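Local coordinates for protein PKS (PDB 4OQJ) that is a ketosynthase domain of an oxazolomycin polyketide synthase that probably catalyses chain-extending condensation of acyl groups delivered by carrier proteins, at residues Arg108-Cys113 with Val260-Leu265; Gly27-Phe32 with Tyr115-Arg120. All blocks are in the same frame, centred on the assembly; numbering follows the deposited sequence.

Interaction 1 of 2, residues Arg108-Cys113 with Val260-Leu265; sequences RQFLEC and VGAVVL
Phe110 and Cys113 of helix 105-121 pack against Val260 and Ala262 of strand 259-267 in a buried, apolar helix-on-sheet contact within the N-terminal half of the ketosynthase, a thiolase-type fold. The short axes run 8.0 Å apart at 35°, so helix and strand point roughly the same way. Val260 has the most surface buried by the contact. Its CG2 wedges between two helix residues, with Cys113 CB at 3.8 Å and Phe110 CA also at 3.8 Å, while CG1 of the same valine lies 4.3 Å from Gln109 CB. With CG anti to its own backbone N (chi1 -177°), Phe110 sends its ring along the strand, crossing the valine side chain at about a right angle. CD1 of Phe110 passes 4.1 Å from Val260 CG2, CE1 lies 4.3 Å from Ala262 CB, and the ring edge is turned to Gly261 O. Cys113 SG lies over the strand backbone, 3.8 Å from Gly261 CA, and also touches Ala262. Val172 and Thr176 of helix 171-180 touch the Phe110 ring. Gln109 OE1 accepts a hydrogen bond from Arg31 NH1 on the neighbouring strand. No hydrogen bond crosses between the two segments; the strand's backbone pairs with its sheet neighbours, and helix and strand meet here through van der Waals contact of Phe110, Cys113, Val260 and Ala262.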
ATOM      1  N   ARG A 108     -16.461  -5.567   8.697  1.00  9.77           N
ATOM      2  CA  ARG A 108     -17.682  -6.263   8.297  1.00 11.23           C
ATOM      3  C   ARG A 108     -18.372  -5.553   7.152  1.00  9.96           C
ATOM      4  O   ARG A 108     -18.778  -6.177   6.170  1.00  9.73           O
ATOM      5  CB  ARG A 108     -18.655  -6.380   9.467  1.00 11.22           C
ATOM      6  CG  ARG A 108     -18.246  -7.421  10.509  1.00 12.54           C
ATOM      7  CD  ARG A 108     -19.273  -7.477  11.589  1.00 14.88           C
ATOM      8  NE  ARG A 108     -18.904  -6.828  12.845  1.00 15.92           N
ATOM      9  CZ  ARG A 108     -19.770  -6.227  13.661  1.00 17.88           C
ATOM     10  NH1 ARG A 108     -21.047  -6.079  13.315  1.00 19.98           N
ATOM     11  NH2 ARG A 108     -19.361  -5.761  14.830  1.00 18.92           N
ATOM     12  N   GLN A 109     -18.514  -4.242   7.279  1.00 10.79           N
ATOM     13  CA  GLN A 109     -19.161  -3.464   6.232  1.00 12.25           C
ATOM     14  C   GLN A 109     -18.318  -3.482   4.952  1.00 12.87           C
ATOM     15  O   GLN A 109     -18.870  -3.520   3.847  1.00 13.91           O
ATOM     16  CB  GLN A 109     -19.401  -2.035   6.712  1.00 13.08           C
ATOM     17  CG  GLN A 109     -20.480  -1.950   7.775  1.00 17.10           C
ATOM     18  CD  GLN A 109     -21.864  -2.197   7.223  1.00 19.77           C
ATOM     19  OE1 GLN A 109     -22.233  -1.646   6.195  1.00 19.73           O
ATOM     20  NE2 GLN A 109     -22.636  -3.032   7.904  1.00 20.47           N
ATOM     21  N   PHE A 110     -16.992  -3.470   5.078  1.00 10.63           N
ATOM     22  CA  PHE A 110     -16.161  -3.497   3.872  1.00  8.44           C
ATOM     23  C   PHE A 110     -16.325  -4.839   3.165  1.00 10.54           C
ATOM     24  O   PHE A 110     -16.361  -4.900   1.945  1.00 12.51           O
ATOM     25  CB  PHE A 110     -14.674  -3.271   4.136  1.00  8.36           C
ATOM     26  CG  PHE A 110     -13.882  -3.248   2.865  1.00 10.04           C
ATOM     27  CD1 PHE A 110     -13.948  -2.139   2.022  1.00 12.61           C
ATOM     28  CD2 PHE A 110     -13.193  -4.358   2.443  1.00 10.11           C
ATOM     29  CE1 PHE A 110     -13.283  -2.140   0.810  1.00 15.23           C
ATOM     30  CE2 PHE A 110     -12.519  -4.369   1.231  1.00 10.70           C
ATOM     31  CZ  PHE A 110     -12.555  -3.262   0.421  1.00 10.93           C
ATOM     32  N   LEU A 111     -16.411  -5.911   3.946  1.00 10.53           N
ATOM     33  CA  LEU A 111     -16.575  -7.250   3.396  1.00  9.87           C
ATOM     34  C   LEU A 111     -17.888  -7.366   2.624  1.00 11.11           C
ATOM     35  O   LEU A 111     -17.915  -7.866   1.500  1.00  9.44           O
ATOM     36  CB  LEU A 111     -16.516  -8.304   4.515  1.00  9.69           C
ATOM     37  CG  LEU A 111     -16.774  -9.765   4.115  1.00 12.68           C
ATOM     38  CD1 LEU A 111     -15.919 -10.210   2.893  1.00 12.70           C
ATOM     39  CD2 LEU A 111     -16.509 -10.687   5.288  1.00 14.27           C
ATOM     40  N   GLU A 112     -18.984  -6.887   3.197  1.00 10.01           N
ATOM     41  CA  GLU A 112     -20.256  -6.967   2.472  1.00 10.82           C
ATOM     42  C   GLU A 112     -20.213  -6.054   1.251  1.00 13.01           C
ATOM     43  O   GLU A 112     -20.718  -6.411   0.188  1.00 11.62           O
ATOM     44  CB  GLU A 112     -21.433  -6.603   3.371  1.00  9.67           C
ATOM     45  CG  GLU A 112     -21.825  -7.700   4.331  1.00 12.77           C
ATOM     46  CD  GLU A 112     -23.115  -7.399   5.077  1.00 16.05           C
ATOM     47  OE1 GLU A 112     -23.694  -6.308   4.874  1.00 14.07           O
ATOM     48  OE2 GLU A 112     -23.565  -8.254   5.864  1.00 15.72           O
ATOM     49  N   CYS A 113     -19.607  -4.879   1.393  1.00 12.17           N
ATOM     50  CA  CYS A 113     -19.537  -3.930   0.266  1.00 12.03           C
ATOM     51  C   CYS A 113     -18.703  -4.485  -0.919  1.00 12.87           C
ATOM     52  O   CYS A 113     -19.063  -4.316  -2.087  1.00 12.45           O
ATOM     53  CB  CYS A 113     -18.951  -2.599   0.731  1.00 11.77           C
ATOM     54  SG  CYS A 113     -19.084  -1.279  -0.513  1.00 17.24           S
ATOM     55  N   VAL A 260     -18.850   3.464   3.463  1.00 10.29           N
ATOM     56  CA  VAL A 260     -17.969   2.454   2.892  1.00  9.56           C
ATOM     57  C   VAL A 260     -18.228   2.409   1.412  1.00 11.07           C
ATOM     58  O   VAL A 260     -19.370   2.570   0.977  1.00 11.09           O
ATOM     59  CB  VAL A 260     -18.195   1.055   3.525  1.00 12.36           C
ATOM     60  CG1 VAL A 260     -19.655   0.618   3.385  1.00 16.97           C
ATOM     61  CG2 VAL A 260     -17.304   0.010   2.892  1.00 10.93           C
ATOM     62  N   GLY A 261     -17.170   2.190   0.634  1.00 10.77           N
ATOM     63  CA  GLY A 261     -17.302   2.115  -0.806  1.00 11.49           C
ATOM     64  C   GLY A 261     -16.197   1.271  -1.401  1.00 11.18           C
ATOM     65  O   GLY A 261     -15.134   1.105  -0.803  1.00 10.83           O
ATOM     66  N   ALA A 262     -16.462   0.736  -2.582  1.00  9.21           N
ATOM     67  CA  ALA A 262     -15.483  -0.054  -3.320  1.00  7.23           C
ATOM     68  C   ALA A 262     -15.730   0.025  -4.825  1.00  9.49           C
ATOM     69  O   ALA A 262     -16.873   0.158  -5.289  1.00  8.70           O
ATOM     70  CB  ALA A 262     -15.513  -1.506  -2.850  1.00 11.33           C
ATOM     71  N   VAL A 263     -14.640  -0.041  -5.582  1.00 10.22           N
ATOM     72  CA  VAL A 263     -14.711  -0.182  -7.019  1.00 10.39           C
ATOM     73  C   VAL A 263     -13.936  -1.416  -7.446  1.00 10.07           C
ATOM     74  O   VAL A 263     -12.995  -1.837  -6.769  1.00 11.06           O
ATOM     75  CB  VAL A 263     -14.161   1.067  -7.746  1.00 12.13           C
ATOM     76  CG1 VAL A 263     -14.998   2.284  -7.395  1.00 14.88           C
ATOM     77  CG2 VAL A 263     -12.675   1.302  -7.396  1.00 10.80           C
ATOM     78  N   VAL A 264     -14.354  -1.987  -8.573  1.00  9.14           N
ATOM     79  CA  VAL A 264     -13.688  -3.133  -9.191  1.00  9.72           C
ATOM     80  C   VAL A 264     -13.049  -2.646 -10.490  1.00 10.79           C
ATOM     81  O   VAL A 264     -13.733  -2.064 -11.333  1.00 11.35           O
ATOM     82  CB  VAL A 264     -14.685  -4.266  -9.475  1.00 11.92           C
ATOM     83  CG1 VAL A 264     -14.003  -5.472 -10.137  1.00  9.33           C
ATOM     84  CG2 VAL A 264     -15.398  -4.682  -8.204  1.00 13.53           C
ATOM     85  N   LEU A 265     -11.744  -2.869 -10.630  1.00  9.70           N
ATOM     86  CA  LEU A 265     -10.942  -2.307 -11.709  1.00 12.50           C
ATOM     87  C   LEU A 265     -10.355  -3.420 -12.570  1.00 14.76           C
ATOM     88  O   LEU A 265     -10.035  -4.496 -12.066  1.00 13.14           O
ATOM     89  CB  LEU A 265      -9.817  -1.441 -11.133  1.00 14.05           C
ATOM     90  CG  LEU A 265     -10.299  -0.352 -10.162  1.00 14.72           C
ATOM     91  CD1 LEU A 265      -9.128   0.383  -9.533  1.00 16.84           C
ATOM     92  CD2 LEU A 265     -11.219   0.632 -10.865  1.00 13.88           C
TER

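Interaction 2 of 2, residues Gly27-Phe32 with Tyr115-Arg120; sequences GLACRF and YEALER
Arg120 lies alongside strand 23-31, skirting the carbonyl of Leu28. CB and CG of Arg120 pass 3.9 and 4.0 Å from Leu28 O, CD approaches to 3.3 Å, NE and CZ stay further off, and the bend at chi3 (-68°) turns the guanidinium along the strand, so that NH2 comes back to Leu28 O. Arg120 NH2 donates a hydrogen bond to Leu28 O (2.8 Å) in the carbonyl plane, and the guanidinium edge also borders the methyl of Ala29. That methyl fills the middle of the contact, with Ala29 CB 3.6 Å from Ala117 N and 3.9 Å from Ala117 CB. Small residues let the helix come close, as does Gly27, whose CA faces Ala117 O. At the far end Arg31 NH2 forms a salt bridge with Glu116 OE2 (3.0 Å), nearly straight at 169°; the oxygen lies in the guanidinium plane but is met from above the carboxylate plane, the planes being 69° apart. Arg31 NH1 is also held by a salt bridge to Glu112 OE1. Arg31 NE bonds Glu116 OE1 weakly, and a water donates to Glu116 OE1 while accepting from Cys30 N. The helix runs roughly antiparallel to the strand, the short axes 5.9 Å apart, covering one side of the sheet; on the other, Leu28 and Cys30 meet helix 376-390.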
ATOM      1  N   GLY A  27     -17.311  -2.440 -11.899  1.00 13.85           N
ATOM      2  CA  GLY A  27     -18.308  -2.637 -10.867  1.00 16.51           C
ATOM      3  C   GLY A  27     -18.027  -1.684  -9.723  1.00 16.14           C
ATOM      4  O   GLY A  27     -16.944  -1.111  -9.654  1.00 14.14           O
ATOM      5  N   LEU A  28     -19.002  -1.496  -8.842  1.00 15.20           N
ATOM      6  CA  LEU A  28     -18.810  -0.618  -7.696  1.00 16.56           C
ATOM      7  C   LEU A  28     -19.947  -0.799  -6.726  1.00 14.20           C
ATOM      8  O   LEU A  28     -20.981  -1.364  -7.070  1.00 17.57           O
ATOM      9  CB  LEU A  28     -18.691   0.853  -8.118  1.00 21.03           C
ATOM     10  CG  LEU A  28     -19.816   1.521  -8.926  1.00 26.63           C
ATOM     11  CD1 LEU A  28     -21.001   1.874  -8.061  1.00 35.84           C
ATOM     12  CD2 LEU A  28     -19.278   2.779  -9.594  1.00 26.26           C
ATOM     13  N   ALA A  29     -19.729  -0.356  -5.495  1.00 12.31           N
ATOM     14  CA  ALA A  29     -20.732  -0.463  -4.453  1.00 13.90           C
ATOM     15  C   ALA A  29     -20.452   0.563  -3.367  1.00 12.93           C
ATOM     16  O   ALA A  29     -19.321   1.017  -3.197  1.00 12.09           O
ATOM     17  CB  ALA A  29     -20.752  -1.863  -3.869  1.00 13.50           C
ATOM     18  N   CYS A  30     -21.497   0.924  -2.634  1.00 10.80           N
ATOM     19  CA  CYS A  30     -21.366   1.928  -1.604  1.00 12.83           C
ATOM     20  C   CYS A  30     -22.524   1.881  -0.633  1.00 12.92           C
ATOM     21  O   CYS A  30     -23.685   1.637  -1.004  1.00 14.21           O
ATOM     22  CB  CYS A  30     -21.264   3.326  -2.228  1.00 11.41           C
ATOM     23  SG  CYS A  30     -22.668   3.745  -3.317  1.00 17.63           S
ATOM     24  N   ARG A  31     -22.188   2.128   0.619  1.00 12.20           N
ATOM     25  CA  ARG A  31     -23.156   2.406   1.661  1.00 13.70           C
ATOM     26  C   ARG A  31     -22.687   3.694   2.308  1.00 14.21           C
ATOM     27  O   ARG A  31     -21.673   3.717   3.021  1.00 12.90           O
ATOM     28  CB  ARG A  31     -23.234   1.263   2.662  1.00 14.20           C
ATOM     29  CG  ARG A  31     -23.489  -0.089   1.979  1.00 17.84           C
ATOM     30  CD  ARG A  31     -23.047  -1.243   2.831  1.00 22.76           C
ATOM     31  NE  ARG A  31     -23.558  -2.518   2.313  1.00 22.23           N
ATOM     32  CZ  ARG A  31     -23.693  -3.612   3.049  1.00 19.87           C
ATOM     33  NH1 ARG A  31     -23.339  -3.586   4.331  1.00 21.16           N
ATOM     34  NH2 ARG A  31     -24.185  -4.729   2.505  1.00 18.44           N
ATOM     35  N   PHE A  32     -23.403   4.768   1.996  1.00 13.10           N
ATOM     36  CA  PHE A  32     -23.083   6.121   2.444  1.00 12.26           C
ATOM     37  C   PHE A  32     -24.284   6.616   3.248  1.00 13.42           C
ATOM     38  O   PHE A  32     -25.350   5.989   3.210  1.00 16.15           O
ATOM     39  CB  PHE A  32     -22.811   7.034   1.249  1.00 14.08           C
ATOM     40  CG  PHE A  32     -21.582   6.672   0.444  1.00 12.09           C
ATOM     41  CD1 PHE A  32     -20.443   6.156   1.047  1.00 11.12           C
ATOM     42  CD2 PHE A  32     -21.558   6.874  -0.920  1.00 12.96           C
ATOM     43  CE1 PHE A  32     -19.322   5.838   0.292  1.00 13.83           C
ATOM     44  CE2 PHE A  32     -20.443   6.548  -1.670  1.00 12.68           C
ATOM     45  CZ  PHE A  32     -19.319   6.053  -1.058  1.00 10.74           C
ATOM     46  N   TYR A 115     -18.217  -7.691  -1.608  1.00 10.63           N
ATOM     47  CA  TYR A 115     -19.076  -8.721  -2.170  1.00 13.03           C
ATOM     48  C   TYR A 115     -20.049  -8.082  -3.164  1.00 14.19           C
ATOM     49  O   TYR A 115     -20.188  -8.554  -4.284  1.00 14.34           O
ATOM     50  CB  TYR A 115     -19.812  -9.447  -1.042  1.00 10.88           C
ATOM     51  CG  TYR A 115     -20.616 -10.689  -1.412  1.00 11.95           C
ATOM     52  CD1 TYR A 115     -21.803 -10.600  -2.127  1.00 13.00           C
ATOM     53  CD2 TYR A 115     -20.216 -11.948  -0.972  1.00 12.36           C
ATOM     54  CE1 TYR A 115     -22.553 -11.744  -2.429  1.00 14.01           C
ATOM     55  CE2 TYR A 115     -20.946 -13.083  -1.256  1.00 15.70           C
ATOM     56  CZ  TYR A 115     -22.112 -12.982  -1.985  1.00 18.34           C
ATOM     57  OH  TYR A 115     -22.832 -14.122  -2.258  1.00 20.05           O
ATOM     58  N   GLU A 116     -20.702  -6.997  -2.751  1.00 11.33           N
ATOM     59  CA  GLU A 116     -21.648  -6.293  -3.614  1.00 12.56           C
ATOM     60  C   GLU A 116     -20.976  -5.758  -4.865  1.00 13.06           C
ATOM     61  O   GLU A 116     -21.567  -5.808  -5.941  1.00 14.69           O
ATOM     62  CB  GLU A 116     -22.312  -5.124  -2.875  1.00 10.92           C
ATOM     63  CG  GLU A 116     -23.376  -5.518  -1.856  1.00 12.82           C
ATOM     64  CD  GLU A 116     -23.829  -4.327  -0.987  1.00 17.96           C
ATOM     65  OE1 GLU A 116     -23.089  -3.318  -0.926  1.00 22.98           O
ATOM     66  OE2 GLU A 116     -24.920  -4.404  -0.364  1.00 17.14           O
ATOM     67  N   ALA A 117     -19.757  -5.224  -4.729  1.00 11.26           N
ATOM     68  CA  ALA A 117     -19.065  -4.642  -5.880  1.00 14.01           C
ATOM     69  C   ALA A 117     -18.750  -5.707  -6.928  1.00 13.64           C
ATOM     70  O   ALA A 117     -18.897  -5.467  -8.133  1.00 12.24           O
ATOM     71  CB  ALA A 117     -17.793  -3.931  -5.448  1.00 13.17           C
ATOM     72  N   LEU A 118     -18.320  -6.878  -6.474  1.00 13.66           N
ATOM     73  CA  LEU A 118     -18.016  -7.986  -7.380  1.00 15.01           C
ATOM     74  C   LEU A 118     -19.300  -8.527  -8.008  1.00 14.23           C
ATOM     75  O   LEU A 118     -19.338  -8.827  -9.198  1.00 13.27           O
ATOM     76  CB  LEU A 118     -17.268  -9.094  -6.643  1.00 13.47           C
ATOM     77  CG  LEU A 118     -15.797  -8.755  -6.388  1.00 14.13           C
ATOM     78  CD1 LEU A 118     -15.235  -9.580  -5.264  1.00 16.70           C
ATOM     79  CD2 LEU A 118     -15.012  -8.975  -7.668  1.00 16.08           C
ATOM     80  N   GLU A 119     -20.360  -8.628  -7.217  1.00 14.14           N
ATOM     81  CA  GLU A 119     -21.666  -8.962  -7.760  1.00 16.65           C
ATOM     82  C   GLU A 119     -22.106  -8.002  -8.866  1.00 15.68           C
ATOM     83  O   GLU A 119     -22.589  -8.433  -9.898  1.00 13.55           O
ATOM     84  CB  GLU A 119     -22.712  -8.969  -6.656  1.00 16.06           C
ATOM     85  CG  GLU A 119     -22.844 -10.284  -5.937  1.00 18.41           C
ATOM     86  CD  GLU A 119     -24.054 -10.279  -5.030  1.00 21.15           C
ATOM     87  OE1 GLU A 119     -24.242  -9.261  -4.316  1.00 18.60           O
ATOM     88  OE2 GLU A 119     -24.813 -11.276  -5.038  1.00 20.22           O
ATOM     89  N   ARG A 120     -21.974  -6.700  -8.644  1.00 13.27           N
ATOM     90  CA  ARG A 120     -22.409  -5.750  -9.654  1.00 15.78           C
ATOM     91  C   ARG A 120     -21.528  -5.860 -10.890  1.00 15.91           C
ATOM     92  O   ARG A 120     -22.017  -5.701 -12.009  1.00 18.66           O
ATOM     93  CB  ARG A 120     -22.400  -4.318  -9.095  1.00 21.25           C
ATOM     94  CG  ARG A 120     -22.805  -3.260 -10.086  1.00 37.40           C
ATOM     95  CD  ARG A 120     -23.251  -1.990  -9.379  1.00 44.24           C
ATOM     96  NE  ARG A 120     -24.510  -2.168  -8.647  1.00 41.80           N
ATOM     97  CZ  ARG A 120     -24.617  -2.377  -7.333  1.00 42.70           C
ATOM     98  NH1 ARG A 120     -25.818  -2.512  -6.776  1.00 46.62           N
ATOM     99  NH2 ARG A 120     -23.540  -2.434  -6.559  1.00 45.19           N
TER
HETATM  100  O   HOH W   1     -23.939  -1.054  -2.280  1.00 11.96           O

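In the fold
Interactions 1 and 2 are successive parts of one layer: helix 105-121 lies over the adjacent antiparallel strands 259-267 and 23-31, chiefly meeting the first with its 108-113 turns and the second with 115-120. The division is not strict, since Cys113 also touches Ala29 and Ala117 touches Val264. Their centres are 6 Å apart. Arg31 bridges them: its NH1 lies 2.8 Å from Glu112 OE1 in their salt bridge and also holds Gln109, so its guanidinium ties together residues from both parts of the helix. The strands join through Val260 N and Arg31 O (2.9 Å, a probable hydrogen bond). The potassium-binding residues Ser292 and Lys294 belong to neither contact.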